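Local coordinates for SusD superfamily protein (Bacteroides fragilis, PDB 3L22) that probably binds sugars at the bacterial outer membrane as part of glycan uptake of the SusD type, at residues Tyr338-Gly343 / Ala376-Ile381. Sequence-based numbering, arbitrary orientation.
Sequences YANKAG and ALKEAI. With EDO (1,2-ethanediol), chain V; EDO (1,2-ethanediol), chain B.
Ala339 and Lys378 form the centre of this contact, and their CA atoms lie 6.4 Å apart. The polar part is one hydrogen bond. Lys378 NZ donates to the backbone O of Ala339 at 3.0 Å. The ammonium group sits above the carbonyl plane, 46° out of it, with a C=O...N angle of 133°. The lysine chain runs extended from CB to CE, then bends at its last torsion (chi4 63°), which turns NZ to the carbonyl. That carbonyl lies near the C-terminal end of helix 327-339, so the positive charge probably interacts favourably with the helix C-terminus.

The apolar part gathers round the methyl of Ala339, which points toward helix 374-388. Its CB meets Ile381 CD1 at 3.8 Å and Lys378 CG at 4.1 Å. Leu377 CD2 is a looser neighbour, 4.4 Å from the same CB.

At the edge, the Asn340 side chain crosses that of Lys378 at about a right angle. Its OD1 lies 3.6 Å from Lys378 CE, a van der Waals contact. Its ND2 is hydrogen-bonded to the backbone O of Glu336.

This is plain helix-to-helix packing within the SusD-family region, away from the annotated zinc sites. It joins the C-terminal end of helix 327-339 to the early part of helix 374-388. Helix 345-359 touches both segments, while helix 217-225 packs on Tyr338, Asn340 and Lys341.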
ATOM      1  N   TYR A 338     -12.781   8.238 -13.105  1.00 12.00           N
ATOM      2  CA  TYR A 338     -13.768   8.580 -14.136  1.00 12.33           C
ATOM      3  C   TYR A 338     -15.155   8.860 -13.536  1.00 12.75           C
ATOM      4  O   TYR A 338     -15.854   9.730 -14.040  1.00 12.35           O
ATOM      5  CB  TYR A 338     -13.849   7.490 -15.238  1.00 12.64           C
ATOM      6  CG  TYR A 338     -12.817   7.597 -16.340  1.00 11.33           C
ATOM      7  CD1 TYR A 338     -12.976   8.511 -17.382  1.00 12.17           C
ATOM      8  CD2 TYR A 338     -11.689   6.789 -16.344  1.00 11.28           C
ATOM      9  CE1 TYR A 338     -12.021   8.614 -18.422  1.00 12.21           C
ATOM     10  CE2 TYR A 338     -10.744   6.879 -17.357  1.00 13.13           C
ATOM     11  CZ  TYR A 338     -10.910   7.807 -18.387  1.00 13.22           C
ATOM     12  OH  TYR A 338      -9.971   7.905 -19.379  1.00 14.55           O
ATOM     13  N   ALA A 339     -15.521   8.171 -12.448  1.00 13.36           N
ATOM     14  CA  ALA A 339     -16.790   8.452 -11.764  1.00 14.09           C
ATOM     15  C   ALA A 339     -16.811   9.866 -11.151  1.00 14.82           C
ATOM     16  O   ALA A 339     -17.889  10.395 -10.889  1.00 15.70           O
ATOM     17  CB  ALA A 339     -17.086   7.413 -10.698  1.00 12.84           C
ATOM     18  N   ASN A 340     -15.630  10.439 -10.884  1.00 14.94           N
ATOM     19  CA  ASN A 340     -15.508  11.803 -10.353  1.00 15.66           C
ATOM     20  C   ASN A 340     -15.375  12.857 -11.448  1.00 17.37           C
ATOM     21  O   ASN A 340     -15.157  14.000 -11.138  1.00 17.88           O
ATOM     22  CB  ASN A 340     -14.321  11.904  -9.403  1.00 15.02           C
ATOM     23  CG  ASN A 340     -14.632  11.392  -8.041  1.00 15.69           C
ATOM     24  OD1 ASN A 340     -15.330  12.048  -7.295  1.00 16.28           O
ATOM     25  ND2 ASN A 340     -14.114  10.235  -7.697  1.00 11.91           N
ATOM     26  N   LYS A 341     -15.526  12.473 -12.715  1.00 18.51           N
ATOM     27  CA  LYS A 341     -15.247  13.337 -13.853  1.00 19.71           C
ATOM     28  C   LYS A 341     -16.549  13.516 -14.655  1.00 19.49           C
ATOM     29  O   LYS A 341     -17.269  12.541 -14.902  1.00 18.42           O
ATOM     30  CB  LYS A 341     -14.111  12.671 -14.652  1.00 20.60           C
ATOM     31  CG  LYS A 341     -13.624  13.440 -15.834  1.00 24.97           C
ATOM     32  CD  LYS A 341     -12.553  12.674 -16.602  1.00 26.91           C
ATOM     33  CE  LYS A 341     -12.329  13.318 -17.960  1.00 28.46           C
ATOM     34  NZ  LYS A 341     -11.858  14.722 -17.761  1.00 31.25           N
ATOM     35  N   ALA A 342     -16.903  14.772 -14.981  1.00 18.98           N
ATOM     36  CA  ALA A 342     -18.068  15.083 -15.794  1.00 18.14           C
ATOM     37  C   ALA A 342     -17.983  14.302 -17.114  1.00 17.03           C
ATOM     38  O   ALA A 342     -16.951  14.339 -17.785  1.00 16.45           O
ATOM     39  CB  ALA A 342     -18.130  16.634 -16.098  1.00 18.25           C
ATOM     40  N   GLY A 343     -19.030  13.557 -17.450  1.00 15.60           N
ATOM     41  CA  GLY A 343     -19.014  12.715 -18.660  1.00 15.28           C
ATOM     42  C   GLY A 343     -18.296  11.378 -18.539  1.00 14.89           C
ATOM     43  O   GLY A 343     -18.298  10.600 -19.487  1.00 14.78           O
ATOM     44  N   ALA A 376     -24.647   5.768  -6.397  1.00 15.55           N
ATOM     45  CA  ALA A 376     -24.727   4.324  -6.494  1.00 15.60           C
ATOM     46  C   ALA A 376     -23.551   3.743  -7.236  1.00 14.89           C
ATOM     47  O   ALA A 376     -23.028   2.678  -6.844  1.00 14.04           O
ATOM     48  CB  ALA A 376     -26.047   3.863  -7.149  1.00 14.98           C
ATOM     49  N   LEU A 377     -23.128   4.444  -8.288  1.00 14.40           N
ATOM     50  CA  LEU A 377     -21.960   4.030  -9.071  1.00 13.58           C
ATOM     51  C   LEU A 377     -20.692   4.134  -8.235  1.00 12.61           C
ATOM     52  O   LEU A 377     -19.901   3.211  -8.203  1.00 11.54           O
ATOM     53  CB  LEU A 377     -21.810   4.857 -10.361  1.00 13.85           C
ATOM     54  CG  LEU A 377     -20.568   4.604 -11.244  1.00 14.06           C
ATOM     55  CD1 LEU A 377     -20.458   3.102 -11.619  1.00 13.65           C
ATOM     56  CD2 LEU A 377     -20.627   5.496 -12.520  1.00 11.27           C
ATOM     57  N   LYS A 378     -20.483   5.253  -7.578  1.00 12.84           N
ATOM     58  CA  LYS A 378     -19.305   5.382  -6.717  1.00 13.04           C
ATOM     59  C   LYS A 378     -19.271   4.308  -5.640  1.00 13.53           C
ATOM     60  O   LYS A 378     -18.226   3.675  -5.398  1.00 13.61           O
ATOM     61  CB  LYS A 378     -19.243   6.756  -6.078  1.00 13.35           C
ATOM     62  CG  LYS A 378     -18.915   7.870  -7.096  1.00 14.18           C
ATOM     63  CD  LYS A 378     -18.744   9.213  -6.445  1.00 15.98           C
ATOM     64  CE  LYS A 378     -18.452  10.339  -7.455  1.00 17.88           C
ATOM     65  NZ  LYS A 378     -19.589  10.531  -8.384  1.00 18.77           N
ATOM     66  N   GLU A 379     -20.406   4.073  -5.002  1.00 14.03           N
ATOM     67  CA  GLU A 379     -20.461   3.058  -3.959  1.00 15.71           C
ATOM     68  C   GLU A 379     -20.156   1.660  -4.503  1.00 14.95           C
ATOM     69  O   GLU A 379     -19.488   0.885  -3.843  1.00 13.99           O
ATOM     70  CB  GLU A 379     -21.819   3.072  -3.293  1.00 17.34           C
ATOM     71  CG  GLU A 379     -21.942   2.078  -2.145  1.00 24.85           C
ATOM     72  CD  GLU A 379     -23.060   2.445  -1.113  1.00 34.79           C
ATOM     73  OE1 GLU A 379     -23.239   3.679  -0.804  1.00 38.85           O
ATOM     74  OE2 GLU A 379     -23.751   1.472  -0.655  1.00 34.69           O
ATOM     75  N   ALA A 380     -20.628   1.348  -5.712  1.00 13.67           N
ATOM     76  CA  ALA A 380     -20.305   0.053  -6.316  1.00 13.49           C
ATOM     77  C   ALA A 380     -18.802  -0.078  -6.567  1.00 13.17           C
ATOM     78  O   ALA A 380     -18.238  -1.151  -6.416  1.00 14.20           O
ATOM     79  CB  ALA A 380     -21.083  -0.151  -7.638  1.00 11.57           C
ATOM     80  N   ILE A 381     -18.161   1.013  -6.959  1.00 12.93           N
ATOM     81  CA  ILE A 381     -16.708   0.994  -7.169  1.00 12.99           C
ATOM     82  C   ILE A 381     -15.974   0.826  -5.831  1.00 13.57           C
ATOM     83  O   ILE A 381     -15.077  -0.030  -5.725  1.00 13.20           O
ATOM     84  CB  ILE A 381     -16.217   2.266  -7.913  1.00 13.07           C
ATOM     85  CG1 ILE A 381     -16.789   2.293  -9.346  1.00 12.71           C
ATOM     86  CG2 ILE A 381     -14.645   2.329  -7.895  1.00 12.07           C
ATOM     87  CD1 ILE A 381     -16.767   3.670 -10.041  1.00  8.17           C
TER
HETATM   88  C1  EDO V  21     -22.339  11.234 -17.116  1.00 50.05           C
HETATM   89  O1  EDO V  21     -20.973  10.842 -17.023  1.00 42.09           O
HETATM   90  C2  EDO V  21     -22.592  12.370 -16.121  1.00 52.54           C
HETATM   91  O2  EDO V  21     -21.414  13.182 -15.929  1.00 53.89           O
HETATM   92  C1  EDO B 468     -28.184   5.844  -9.535  0.70 33.55           C
HETATM   93  O1  EDO B 468     -27.888   4.411  -9.452  0.70 30.53           O
HETATM   94  C2  EDO B 468     -28.231   6.832  -8.351  0.70 33.10           C
HETATM   95  O2  EDO B 468     -27.197   6.968  -7.334  0.70 32.72           O